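Local coordinates for YbbR family protein (Desulfitobacterium hafniense, PDB 3LYW) that is of unknown function but belongs to the YbbR family, some of whose bacterial relatives regulate a diadenylate cyclase at the membrane, at residues 9-14 with 18-23; 23-28 with 77-82; 61-66 with 72-77. All coordinates share one frame; numbering follows the deposited sequence.

Interaction 1 of 3, residues 9-14 with 18-23; sequences LIAKNT and SMIMTK
Ile20 reaches over from residues 18-23 to Ala11 and Thr14, and its terminal methyl touches both. The apolar part is a single close meeting of methyls: Ile20 CD1 comes within 3.4 Å of Ala11 CB, tighter than ordinary van der Waals spacing. The reach depends on an extended branch, with CG1 of Ile20 lying anti to its own carbonyl carbon (chi1 -63°) and CD1 then anti to CA (chi2 173°), which carries the methyl far from its strand toward the other segment. The side chain of Ala11, pointing at residues 18-23, has only its methyl to offer, and on another side it packs on Val47.

These two segments flank a short connection in this all-beta YbbR domain, one part of a longer protein. Strand 4-12 runs parallel to strand 44-48, with backbone bonds from Ile10 and Lys12 to that neighbour and to Leu49 beyond it, whereas strand 18-20 is antiparallel to strand 69-85 and Met19 bonds there to Glu84. The chain thus leaves one strand partner and joins another, and the contact between its two limbs is made by side chains. Leu49 touches both Thr14 and Ile20, while Leu83 lies against Ser18 and Ile20.

The remaining contacts bring carbon against oxygen. Thr14 OG1 lies 3.8 Å from Ile20 CD1, the two side chains passing at a slant. The other branch of the threonine faces Ser18, with Thr14 CG2 3.8 Å from Ser18 OG. The same methyl lies 3.9 Å from the carbonyl oxygen Ser18 O. That serine hydroxyl is hydrogen-bonded within the connection, to the backbone oxygen of Pro15, a bond that ties the start of strand 18-20 back to the turn just before it.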
ATOM      1  N   LEU A   9      -1.389  -0.779   4.845  1.00 18.54           N
ATOM      2  CA  LEU A   9      -1.335  -1.313   3.489  1.00 17.58           C
ATOM      3  C   LEU A   9      -2.597  -2.087   3.142  1.00 19.17           C
ATOM      4  O   LEU A   9      -3.051  -2.928   3.913  1.00 22.04           O
ATOM      5  CB  LEU A   9      -0.110  -2.219   3.338  1.00 16.84           C
ATOM      6  CG  LEU A   9       0.203  -2.742   1.927  1.00 21.32           C
ATOM      7  CD1 LEU A   9       0.368  -1.581   0.965  1.00 18.72           C
ATOM      8  CD2 LEU A   9       1.464  -3.585   1.962  1.00 23.00           C
ATOM      9  N   ILE A  10      -3.157  -1.783   1.978  1.00 17.78           N
ATOM     10  CA  ILE A  10      -4.383  -2.411   1.500  1.00 23.30           C
ATOM     11  C   ILE A  10      -4.158  -3.160   0.197  1.00 18.98           C
ATOM     12  O   ILE A  10      -3.404  -2.710  -0.669  1.00 23.97           O
ATOM     13  CB  ILE A  10      -5.476  -1.355   1.262  1.00 17.09           C
ATOM     14  CG1 ILE A  10      -5.849  -0.707   2.593  1.00 30.53           C
ATOM     15  CG2 ILE A  10      -6.694  -1.989   0.604  1.00 25.35           C
ATOM     16  CD1 ILE A  10      -6.204  -1.711   3.676  1.00 18.97           C
ATOM     17  N   ALA A  11      -4.801  -4.312   0.060  1.00 14.24           N
ATOM     18  CA  ALA A  11      -4.640  -5.077  -1.164  1.00 17.03           C
ATOM     19  C   ALA A  11      -5.800  -4.787  -2.105  1.00 19.09           C
ATOM     20  O   ALA A  11      -6.948  -4.794  -1.684  1.00 25.77           O
ATOM     21  CB  ALA A  11      -4.587  -6.554  -0.845  1.00 21.35           C
ATOM     22  N   LYS A  12      -5.497  -4.522  -3.371  1.00 16.56           N
ATOM     23  CA  LYS A  12      -6.542  -4.271  -4.356  1.00 16.66           C
ATOM     24  C   LYS A  12      -6.586  -5.413  -5.376  1.00 16.18           C
ATOM     25  O   LYS A  12      -5.579  -6.072  -5.648  1.00 15.92           O
ATOM     26  CB  LYS A  12      -6.291  -2.947  -5.073  1.00 18.84           C
ATOM     27  CG  LYS A  12      -6.208  -1.744  -4.160  1.00 22.70           C
ATOM     28  CD  LYS A  12      -7.556  -1.386  -3.539  1.00 18.75           C
ATOM     29  CE  LYS A  12      -7.455  -0.079  -2.752  1.00 22.88           C
ATOM     30  NZ  LYS A  12      -8.742   0.302  -2.109  1.00 23.22           N
ATOM     31  N   ASN A  13      -7.771  -5.650  -5.924  1.00 13.93           N
ATOM     32  CA  ASN A  13      -7.983  -6.686  -6.912  1.00 16.05           C
ATOM     33  C   ASN A  13      -7.522  -8.079  -6.508  1.00 18.56           C
ATOM     34  O   ASN A  13      -6.986  -8.824  -7.326  1.00 15.17           O
ATOM     35  CB  ASN A  13      -7.333  -6.261  -8.227  1.00 24.63           C
ATOM     36  CG  ASN A  13      -7.847  -4.917  -8.712  1.00 22.19           C
ATOM     37  OD1 ASN A  13      -7.097  -3.954  -8.813  1.00 30.13           O
ATOM     38  ND2 ASN A  13      -9.135  -4.847  -9.001  1.00 16.02           N
ATOM     39  N   THR A  14      -7.729  -8.430  -5.243  1.00 16.73           N
ATOM     40  CA  THR A  14      -7.363  -9.757  -4.771  1.00 20.37           C
ATOM     41  C   THR A  14      -8.221 -10.730  -5.577  1.00 22.44           C
ATOM     42  O   THR A  14      -9.442 -10.621  -5.586  1.00 22.88           O
ATOM     43  CB  THR A  14      -7.694  -9.941  -3.276  1.00 17.69           C
ATOM     44  OG1 THR A  14      -6.915  -9.028  -2.491  1.00 20.67           O
ATOM     45  CG2 THR A  14      -7.390 -11.375  -2.832  1.00 21.98           C
ATOM     46  N   SER A  18      -9.675 -16.567  -3.492  1.00 27.27           N
ATOM     47  CA  SER A  18      -8.291 -16.656  -3.047  1.00 25.55           C
ATOM     48  C   SER A  18      -8.113 -15.782  -1.813  1.00 19.78           C
ATOM     49  O   SER A  18      -8.804 -14.782  -1.644  1.00 27.66           O
ATOM     50  CB  SER A  18      -7.332 -16.221  -4.161  1.00 30.69           C
ATOM     51  OG  SER A  18      -7.383 -14.821  -4.367  1.00 47.63           O
HETATM   52  N   MSE A  19      -7.187 -16.160  -0.945  1.00 20.62           N
HETATM   53  CA  MSE A  19      -6.969 -15.407   0.277  1.00 25.83           C
HETATM   54  C   MSE A  19      -5.510 -15.089   0.520  1.00 19.21           C
HETATM   55  O   MSE A  19      -4.630 -15.918   0.263  1.00 19.97           O
HETATM   56  CB  MSE A  19      -7.494 -16.185   1.480  1.00 25.38           C
HETATM   57  CG  MSE A  19      -7.538 -15.359   2.746  1.00 46.81           C
HETATM   58 SE   MSE A  19      -8.016 -16.425   4.264  1.00 54.54          SE
HETATM   59  CE  MSE A  19      -9.879 -16.713   3.870  1.00 41.35           C
ATOM     60  N   ILE A  20      -5.264 -13.892   1.049  1.00 19.66           N
ATOM     61  CA  ILE A  20      -3.908 -13.450   1.359  1.00 16.60           C
ATOM     62  C   ILE A  20      -3.589 -14.057   2.717  1.00 19.11           C
ATOM     63  O   ILE A  20      -4.333 -13.866   3.685  1.00 16.39           O
ATOM     64  CB  ILE A  20      -3.829 -11.911   1.463  1.00 19.45           C
ATOM     65  CG1 ILE A  20      -4.181 -11.276   0.110  1.00 21.43           C
ATOM     66  CG2 ILE A  20      -2.427 -11.487   1.915  1.00 18.71           C
ATOM     67  CD1 ILE A  20      -4.299  -9.757   0.142  1.00 18.33           C
HETATM   68  N   MSE A  21      -2.491 -14.803   2.784  1.00 16.16           N
HETATM   69  CA  MSE A  21      -2.081 -15.473   4.012  1.00 17.71           C
HETATM   70  C   MSE A  21      -1.151 -14.619   4.870  1.00 20.54           C
HETATM   71  O   MSE A  21      -0.996 -14.849   6.078  1.00 24.25           O
HETATM   72  CB  MSE A  21      -1.363 -16.770   3.647  1.00 21.55           C
HETATM   73  CG  MSE A  21      -2.138 -17.661   2.701  1.00 19.71           C
HETATM   74 SE   MSE A  21      -3.819 -18.236   3.472  1.00 34.89          SE
HETATM   75  CE  MSE A  21      -3.180 -19.439   4.795  1.00 34.98           C
ATOM     76  N   THR A  22      -0.551 -13.615   4.242  1.00 17.58           N
ATOM     77  CA  THR A  22       0.403 -12.735   4.917  1.00 20.63           C
ATOM     78  C   THR A  22      -0.229 -11.484   5.539  1.00 18.63           C
ATOM     79  O   THR A  22      -1.091 -10.855   4.938  1.00 21.81           O
ATOM     80  CB  THR A  22       1.481 -12.268   3.916  1.00 21.14           C
ATOM     81  OG1 THR A  22       1.833 -13.355   3.056  1.00 20.26           O
ATOM     82  CG2 THR A  22       2.709 -11.784   4.632  1.00 25.10           C
ATOM     83  N   LYS A  23       0.212 -11.126   6.742  1.00 21.73           N
ATOM     84  CA  LYS A  23      -0.281  -9.926   7.419  1.00 18.40           C
ATOM     85  C   LYS A  23       0.399  -8.758   6.714  1.00 21.58           C
ATOM     86  O   LYS A  23       1.616  -8.733   6.598  1.00 24.68           O
ATOM     87  CB  LYS A  23       0.129  -9.947   8.891  1.00 23.95           C
ATOM     88  CG  LYS A  23      -0.432  -8.799   9.732  1.00 30.14           C
ATOM     89  CD  LYS A  23       0.011  -8.939  11.183  1.00 35.14           C
ATOM     90  CE  LYS A  23      -0.626  -7.875  12.081  1.00 40.83           C
ATOM     91  NZ  LYS A  23      -0.278  -6.499  11.643  1.00 39.68           N
TER

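Interaction 2 of 3, residues 23-28 with 77-82; sequences KLPSVR and RVVTLQ
Leu24 and Pro25 pack on Leu81 and Val79 beside a short backbone bond, Arg28 N to Ser75 O, which ties strand 26-33 to strand 69-85 just beyond the contact. Toward the other end the hydroxyl of Thr22 bonds to the backbone N of Gln82. Between these polar ties the two segments lie too far apart for direct pairing, with 8.0 Å between Leu24 CA and Leu81 CA, and the interval is filled by hydrocarbon.

The tighter filling is leucine on leucine. CD2 of Leu24 comes down on the fork of Leu81, 3.3 Å from its CD2, a spacing shorter than normal for two methyls, and 3.6 Å from its CD1. The two side chains meet at about a right angle, and one methyl of Leu24 touches both branches of its partner. In Leu24 the CG lies anti to the carbonyl carbon (chi1 -58°) and CD1 continues the extended chain (chi2 -179°); CD2 is left as the branch that turns to Leu81, while the side chain also packs on Leu9 of strand 4-12.

A looser contact follows along the strand. The Pro25 ring presents CG to Val79 CG1 at 4.1 Å, the side chains set aslant. Val79 CG1 has a second apolar neighbour in Val61, and further packing from Leu9 and Val47 buries this valine. Leu81 also reaches Val47.

On its other edge, strand 69-85 is paired with strand 55-63, Val79 bonding to Tyr59 and Leu81 to His57. The arrangement is a local interruption of antiparallel pairing, where the loop before strand 26-33 stands off from strand 69-85 and apolar side chains bridge the interval, within the curled mixed beta sheet of this YbbR domain.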
ATOM      1  N   LYS A  23       0.212 -11.126   6.742  1.00 21.73           N
ATOM      2  CA  LYS A  23      -0.281  -9.926   7.419  1.00 18.40           C
ATOM      3  C   LYS A  23       0.399  -8.758   6.714  1.00 21.58           C
ATOM      4  O   LYS A  23       1.616  -8.733   6.598  1.00 24.68           O
ATOM      5  CB  LYS A  23       0.129  -9.947   8.891  1.00 23.95           C
ATOM      6  CG  LYS A  23      -0.432  -8.799   9.732  1.00 30.14           C
ATOM      7  CD  LYS A  23       0.011  -8.939  11.183  1.00 35.14           C
ATOM      8  CE  LYS A  23      -0.626  -7.875  12.081  1.00 40.83           C
ATOM      9  NZ  LYS A  23      -0.278  -6.499  11.643  1.00 39.68           N
ATOM     10  N   LEU A  24      -0.377  -7.798   6.230  1.00 18.10           N
ATOM     11  CA  LEU A  24       0.204  -6.658   5.523  1.00 21.84           C
ATOM     12  C   LEU A  24       0.880  -5.673   6.470  1.00 20.51           C
ATOM     13  O   LEU A  24       0.255  -5.191   7.412  1.00 26.00           O
ATOM     14  CB  LEU A  24      -0.876  -5.947   4.703  1.00 27.46           C
ATOM     15  CG  LEU A  24      -1.581  -6.851   3.687  1.00 35.92           C
ATOM     16  CD1 LEU A  24      -2.611  -6.052   2.907  1.00 38.31           C
ATOM     17  CD2 LEU A  24      -0.546  -7.450   2.752  1.00 30.73           C
ATOM     18  N   PRO A  25       2.168  -5.359   6.229  1.00 21.73           N
ATOM     19  CA  PRO A  25       2.907  -4.426   7.080  1.00 21.09           C
ATOM     20  C   PRO A  25       2.452  -2.998   6.850  1.00 20.64           C
ATOM     21  O   PRO A  25       1.716  -2.728   5.903  1.00 20.92           O
ATOM     22  CB  PRO A  25       4.351  -4.652   6.654  1.00 16.06           C
ATOM     23  CG  PRO A  25       4.200  -4.920   5.188  1.00 20.71           C
ATOM     24  CD  PRO A  25       3.033  -5.876   5.154  1.00 26.17           C
ATOM     25  N   SER A  26       2.858  -2.102   7.743  1.00 19.66           N
ATOM     26  CA  SER A  26       2.518  -0.696   7.613  1.00 21.60           C
ATOM     27  C   SER A  26       3.566  -0.118   6.675  1.00 20.72           C
ATOM     28  O   SER A  26       4.594  -0.746   6.433  1.00 21.67           O
ATOM     29  CB  SER A  26       2.576   0.013   8.971  1.00 27.80           C
ATOM     30  OG  SER A  26       3.858  -0.108   9.567  1.00 33.27           O
ATOM     31  N   VAL A  27       3.304   1.071   6.158  1.00 19.06           N
ATOM     32  CA  VAL A  27       4.207   1.715   5.217  1.00 21.99           C
ATOM     33  C   VAL A  27       4.547   3.140   5.660  1.00 18.27           C
ATOM     34  O   VAL A  27       3.658   3.891   6.082  1.00 17.64           O
ATOM     35  CB  VAL A  27       3.557   1.784   3.820  1.00 17.81           C
ATOM     36  CG1 VAL A  27       4.471   2.505   2.860  1.00 20.20           C
ATOM     37  CG2 VAL A  27       3.260   0.388   3.319  1.00 22.58           C
ATOM     38  N   ARG A  28       5.827   3.508   5.563  1.00 16.19           N
ATOM     39  CA  ARG A  28       6.250   4.866   5.924  1.00 19.36           C
ATOM     40  C   ARG A  28       6.452   5.641   4.626  1.00 17.39           C
ATOM     41  O   ARG A  28       7.154   5.174   3.726  1.00 22.22           O
ATOM     42  CB  ARG A  28       7.554   4.830   6.710  1.00 19.86           C
ATOM     43  CG  ARG A  28       7.402   4.198   8.064  1.00 40.63           C
ATOM     44  CD  ARG A  28       7.409   5.229   9.174  1.00 47.40           C
ATOM     45  NE  ARG A  28       8.697   5.248   9.865  1.00 55.80           N
ATOM     46  CZ  ARG A  28       8.903   5.804  11.055  1.00 58.72           C
ATOM     47  NH1 ARG A  28       7.903   6.396  11.696  1.00 56.75           N
ATOM     48  NH2 ARG A  28      10.107   5.754  11.613  1.00 50.60           N
ATOM     49  N   ARG A  77       9.388  -0.496  -0.133  1.00 30.92           N
ATOM     50  CA  ARG A  77       8.991  -0.285  -1.519  1.00 23.12           C
ATOM     51  C   ARG A  77       8.335  -1.533  -2.101  1.00 17.58           C
ATOM     52  O   ARG A  77       7.426  -1.440  -2.926  1.00 20.34           O
ATOM     53  CB  ARG A  77      10.201   0.117  -2.367  1.00 28.10           C
ATOM     54  CG  ARG A  77      10.885   1.393  -1.906  1.00 34.31           C
ATOM     55  CD  ARG A  77      12.388   1.323  -2.124  1.00 40.14           C
ATOM     56  NE  ARG A  77      13.054   2.564  -1.740  1.00 45.99           N
ATOM     57  CZ  ARG A  77      13.207   2.972  -0.485  1.00 53.98           C
ATOM     58  NH1 ARG A  77      12.739   2.238   0.516  1.00 54.65           N
ATOM     59  NH2 ARG A  77      13.827   4.116  -0.228  1.00 57.95           N
ATOM     60  N   VAL A  78       8.801  -2.698  -1.665  1.00 16.52           N
ATOM     61  CA  VAL A  78       8.260  -3.965  -2.139  1.00 15.40           C
ATOM     62  C   VAL A  78       7.876  -4.871  -0.973  1.00 15.07           C
ATOM     63  O   VAL A  78       8.555  -4.899   0.053  1.00 16.78           O
ATOM     64  CB  VAL A  78       9.264  -4.706  -3.042  1.00 16.95           C
ATOM     65  CG1 VAL A  78       8.694  -6.045  -3.482  1.00 23.37           C
ATOM     66  CG2 VAL A  78       9.624  -3.851  -4.246  1.00 17.40           C
ATOM     67  N   VAL A  79       6.782  -5.609  -1.138  1.00 13.93           N
ATOM     68  CA  VAL A  79       6.306  -6.513  -0.099  1.00 17.01           C
ATOM     69  C   VAL A  79       6.040  -7.907  -0.657  1.00 19.35           C
ATOM     70  O   VAL A  79       5.449  -8.055  -1.727  1.00 18.07           O
ATOM     71  CB  VAL A  79       5.021  -5.983   0.565  1.00 17.08           C
ATOM     72  CG1 VAL A  79       5.298  -4.673   1.285  1.00 20.52           C
ATOM     73  CG2 VAL A  79       3.922  -5.809  -0.472  1.00 19.37           C
ATOM     74  N   THR A  80       6.481  -8.926   0.074  1.00 19.07           N
ATOM     75  CA  THR A  80       6.289 -10.308  -0.344  1.00 19.43           C
ATOM     76  C   THR A  80       5.023 -10.837   0.333  1.00 17.67           C
ATOM     77  O   THR A  80       4.874 -10.764   1.546  1.00 20.66           O
ATOM     78  CB  THR A  80       7.492 -11.170   0.080  1.00 20.02           C
ATOM     79  OG1 THR A  80       8.694 -10.643  -0.505  1.00 21.88           O
ATOM     80  CG2 THR A  80       7.292 -12.609  -0.362  1.00 23.19           C
ATOM     81  N   LEU A  81       4.109 -11.383  -0.460  1.00 16.19           N
ATOM     82  CA  LEU A  81       2.853 -11.902   0.069  1.00 18.72           C
ATOM     83  C   LEU A  81       2.550 -13.292  -0.486  1.00 17.84           C
ATOM     84  O   LEU A  81       2.985 -13.648  -1.582  1.00 22.13           O
ATOM     85  CB  LEU A  81       1.700 -10.973  -0.314  1.00 17.98           C
ATOM     86  CG  LEU A  81       1.796  -9.511   0.119  1.00 26.15           C
ATOM     87  CD1 LEU A  81       0.599  -8.741  -0.453  1.00 27.56           C
ATOM     88  CD2 LEU A  81       1.825  -9.420   1.626  1.00 25.02           C
ATOM     89  N   GLN A  82       1.794 -14.071   0.277  1.00 17.05           N
ATOM     90  CA  GLN A  82       1.409 -15.403  -0.171  1.00 15.69           C
ATOM     91  C   GLN A  82      -0.089 -15.429  -0.425  1.00 19.78           C
ATOM     92  O   GLN A  82      -0.876 -14.918   0.389  1.00 21.71           O
ATOM     93  CB  GLN A  82       1.775 -16.454   0.871  1.00 14.74           C
ATOM     94  CG  GLN A  82       3.239 -16.474   1.242  1.00 28.68           C
ATOM     95  CD  GLN A  82       3.584 -17.644   2.131  1.00 33.26           C
ATOM     96  OE1 GLN A  82       2.748 -18.125   2.903  1.00 37.70           O
ATOM     97  NE2 GLN A  82       4.826 -18.101   2.042  1.00 33.46           N
TER

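Interaction 3 of 3, residues 61-66 with 72-77; sequences VKVEPI and VEISPR
The beta hairpin formed by strands 55-63 and 69-85 opens here, Val61 being bonded to Arg77 while Val63 and Ile74 meet through side chains alone. The backbone bond is short and nearly straight: Val61 N donates to Arg77 O at 2.7 Å, with an N-H...O angle of 174°. The carbonyl of Val61 turns to the same neighbour but does not bond to it directly; a water donates to Val61 O at 2.7 Å and to Arg77 O at 2.9 Å. Arg77 O therefore accepts two bonds, and the water bridges the strands where they begin to part.

Beyond this point Ile74 fills the widening interval. Its CG2 lies 3.8 Å from Val61 CG1, and its other branch carries CD1 to 3.9 Å from Val63 CG2; in both pairs the side chains pass aslant. Val27 of strand 26-33 packs on both Val61 and Ile74, which brings that strand against the hairpin. Upstream, Val72 and Glu73 both face Lys30 in a classic beta bulge, and Glu73 forms a salt bridge with that lysine.

With CG1 anti to the backbone N (chi1 -178°), Val61 sends that methyl to Ile74 and leaves CG2 near the carbonyl oxygens of Pro76 and Arg77. Truncation of Val61 to alanine would probably leave Ile74 CG2 without its methyl partner and open a gap beside Val27. Pro76, preceded by a cis peptide bond, turns its buried carbonyl toward Val61, and its oxygen, which has no hydrogen-bond partner, lies 3.3 Å from Val61 CG2.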
ATOM      1  N   VAL A  61       4.798  -1.452  -3.621  1.00 15.01           N
ATOM      2  CA  VAL A  61       3.917  -0.668  -2.770  1.00 15.66           C
ATOM      3  C   VAL A  61       3.670   0.674  -3.444  1.00 17.02           C
ATOM      4  O   VAL A  61       4.606   1.333  -3.902  1.00 18.49           O
ATOM      5  CB  VAL A  61       4.546  -0.428  -1.375  1.00 19.41           C
ATOM      6  CG1 VAL A  61       3.567   0.360  -0.486  1.00 17.11           C
ATOM      7  CG2 VAL A  61       4.909  -1.745  -0.738  1.00 16.22           C
ATOM      8  N   LYS A  62       2.405   1.065  -3.521  1.00 16.13           N
ATOM      9  CA  LYS A  62       2.037   2.335  -4.124  1.00 18.90           C
ATOM     10  C   LYS A  62       1.200   3.124  -3.126  1.00 17.51           C
ATOM     11  O   LYS A  62       0.726   2.567  -2.143  1.00 18.44           O
ATOM     12  CB  LYS A  62       1.230   2.071  -5.394  1.00 18.93           C
ATOM     13  CG  LYS A  62       1.970   1.195  -6.405  1.00 31.58           C
ATOM     14  CD  LYS A  62       1.007   0.578  -7.406  1.00 34.84           C
ATOM     15  CE  LYS A  62       1.722  -0.387  -8.339  1.00 45.64           C
ATOM     16  NZ  LYS A  62       0.769  -1.237  -9.113  1.00 30.04           N
ATOM     17  N   VAL A  63       1.001   4.411  -3.380  1.00 14.85           N
ATOM     18  CA  VAL A  63       0.213   5.239  -2.479  1.00 18.13           C
ATOM     19  C   VAL A  63      -0.973   5.877  -3.180  1.00 22.12           C
ATOM     20  O   VAL A  63      -0.852   6.381  -4.291  1.00 19.81           O
ATOM     21  CB  VAL A  63       1.079   6.345  -1.837  1.00 21.28           C
ATOM     22  CG1 VAL A  63       0.224   7.238  -0.966  1.00 22.23           C
ATOM     23  CG2 VAL A  63       2.187   5.715  -1.018  1.00 19.13           C
ATOM     24  N   GLU A  64      -2.128   5.853  -2.527  1.00 22.80           N
ATOM     25  CA  GLU A  64      -3.309   6.460  -3.131  1.00 23.75           C
ATOM     26  C   GLU A  64      -3.017   7.954  -3.251  1.00 24.09           C
ATOM     27  O   GLU A  64      -2.373   8.533  -2.379  1.00 18.68           O
ATOM     28  CB  GLU A  64      -4.541   6.233  -2.253  1.00 32.78           C
ATOM     29  CG  GLU A  64      -4.733   4.784  -1.843  1.00 29.60           C
ATOM     30  CD  GLU A  64      -6.025   4.563  -1.076  1.00 34.17           C
ATOM     31  OE1 GLU A  64      -6.318   5.371  -0.168  1.00 46.62           O
ATOM     32  OE2 GLU A  64      -6.740   3.578  -1.371  1.00 45.75           O
ATOM     33  N   PRO A  65      -3.459   8.589  -4.350  1.00 32.67           N
ATOM     34  CA  PRO A  65      -3.236  10.025  -4.567  1.00 30.78           C
ATOM     35  C   PRO A  65      -3.688  10.883  -3.378  1.00 29.07           C
ATOM     36  O   PRO A  65      -4.762  10.665  -2.823  1.00 28.33           O
ATOM     37  CB  PRO A  65      -4.053  10.310  -5.824  1.00 39.49           C
ATOM     38  CG  PRO A  65      -3.922   9.033  -6.595  1.00 41.90           C
ATOM     39  CD  PRO A  65      -4.120   7.978  -5.518  1.00 33.81           C
ATOM     40  N   ILE A  66      -2.855  11.841  -2.989  1.00 27.06           N
ATOM     41  CA  ILE A  66      -3.173  12.750  -1.886  1.00 30.61           C
ATOM     42  C   ILE A  66      -3.098  14.176  -2.411  1.00 24.50           C
ATOM     43  O   ILE A  66      -2.059  14.600  -2.902  1.00 23.14           O
ATOM     44  CB  ILE A  66      -2.156  12.630  -0.737  1.00 29.88           C
ATOM     45  CG1 ILE A  66      -2.120  11.198  -0.212  1.00 27.83           C
ATOM     46  CG2 ILE A  66      -2.525  13.588   0.383  1.00 26.90           C
ATOM     47  CD1 ILE A  66      -1.016  10.962   0.807  1.00 27.74           C
ATOM     48  N   VAL A  72       7.627  11.165  -2.181  1.00 17.83           N
ATOM     49  CA  VAL A  72       9.026  11.112  -2.593  1.00 25.48           C
ATOM     50  C   VAL A  72       9.758   9.845  -2.152  1.00 25.99           C
ATOM     51  O   VAL A  72      10.811   9.508  -2.687  1.00 23.64           O
ATOM     52  CB  VAL A  72       9.799  12.339  -2.067  1.00 22.64           C
ATOM     53  CG1 VAL A  72       9.174  13.611  -2.605  1.00 29.46           C
ATOM     54  CG2 VAL A  72       9.796  12.349  -0.561  1.00 24.75           C
ATOM     55  N   GLU A  73       9.214   9.141  -1.169  1.00 18.69           N
ATOM     56  CA  GLU A  73       9.859   7.924  -0.693  1.00 15.98           C
ATOM     57  C   GLU A  73       8.845   7.007  -0.025  1.00 18.20           C
ATOM     58  O   GLU A  73       7.993   7.466   0.721  1.00 15.39           O
ATOM     59  CB  GLU A  73      10.955   8.292   0.305  1.00 25.67           C
ATOM     60  CG  GLU A  73      11.758   7.145   0.847  1.00 37.88           C
ATOM     61  CD  GLU A  73      12.895   7.628   1.729  1.00 46.30           C
ATOM     62  OE1 GLU A  73      13.844   8.249   1.202  1.00 34.60           O
ATOM     63  OE2 GLU A  73      12.832   7.397   2.952  1.00 53.30           O
ATOM     64  N   ILE A  74       8.947   5.710  -0.301  1.00 14.33           N
ATOM     65  CA  ILE A  74       8.035   4.730   0.275  1.00 17.69           C
ATOM     66  C   ILE A  74       8.794   3.529   0.827  1.00 15.26           C
ATOM     67  O   ILE A  74       9.565   2.888   0.113  1.00 17.82           O
ATOM     68  CB  ILE A  74       7.003   4.243  -0.759  1.00 14.87           C
ATOM     69  CG1 ILE A  74       6.313   5.435  -1.426  1.00 24.27           C
ATOM     70  CG2 ILE A  74       5.980   3.328  -0.102  1.00 22.20           C
ATOM     71  CD1 ILE A  74       5.619   5.089  -2.726  1.00 32.15           C
ATOM     72  N   SER A  75       8.570   3.229   2.102  1.00 16.01           N
ATOM     73  CA  SER A  75       9.232   2.104   2.753  1.00 12.03           C
ATOM     74  C   SER A  75       8.242   1.279   3.568  1.00 18.03           C
ATOM     75  O   SER A  75       7.533   1.810   4.423  1.00 17.50           O
ATOM     76  CB  SER A  75      10.369   2.597   3.649  1.00 16.35           C
ATOM     77  OG  SER A  75      11.041   1.511   4.264  1.00 21.66           O
ATOM     78  N   PRO A  76       8.199  -0.021   3.298  1.00 14.74           N
ATOM     79  CA  PRO A  76       9.058  -0.624   2.273  1.00 20.58           C
ATOM     80  C   PRO A  76       8.520  -0.378   0.868  1.00 24.67           C
ATOM     81  O   PRO A  76       7.336  -0.086   0.703  1.00 45.40           O
ATOM     82  CB  PRO A  76       8.997  -2.116   2.605  1.00 18.47           C
ATOM     83  CG  PRO A  76       7.674  -2.295   3.261  1.00 20.80           C
ATOM     84  CD  PRO A  76       7.428  -1.033   4.040  1.00 15.75           C
ATOM     85  N   ARG A  77       9.388  -0.496  -0.133  1.00 30.92           N
ATOM     86  CA  ARG A  77       8.991  -0.285  -1.519  1.00 23.12           C
ATOM     87  C   ARG A  77       8.335  -1.533  -2.101  1.00 17.58           C
ATOM     88  O   ARG A  77       7.426  -1.440  -2.926  1.00 20.34           O
ATOM     89  CB  ARG A  77      10.201   0.117  -2.367  1.00 28.10           C
ATOM     90  CG  ARG A  77      10.885   1.393  -1.906  1.00 34.31           C
ATOM     91  CD  ARG A  77      12.388   1.323  -2.124  1.00 40.14           C
ATOM     92  NE  ARG A  77      13.054   2.564  -1.740  1.00 45.99           N
ATOM     93  CZ  ARG A  77      13.207   2.972  -0.485  1.00 53.98           C
ATOM     94  NH1 ARG A  77      12.739   2.238   0.516  1.00 54.65           N
ATOM     95  NH2 ARG A  77      13.827   4.116  -0.228  1.00 57.95           N
TER
HETATM   96  O   HOH W   1       7.343   1.288  -3.939  1.00 27.98           O

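How the interactions relate
All three interactions belong to one curled mixed sheet. Along the chain, interaction 1 closes before interaction 2 begins at the shared Lys23, and interaction 3 lies between the two segments of interaction 2, apart from Arg77, its last residue, which is also the first of 77-82. The centre of interaction 2 is about 10 Å from that of interaction 1 and about 11 Å from that of interaction 3; the outer two are about 17 Å apart. Strand 69-85 serves interactions 2 and 3 and pairs with strand 18-20 of interaction 1. Leu9 of segment 9-14 packs against the backbone of Pro25 and the side chain of Val61, linking the three regions of this helix-free domain.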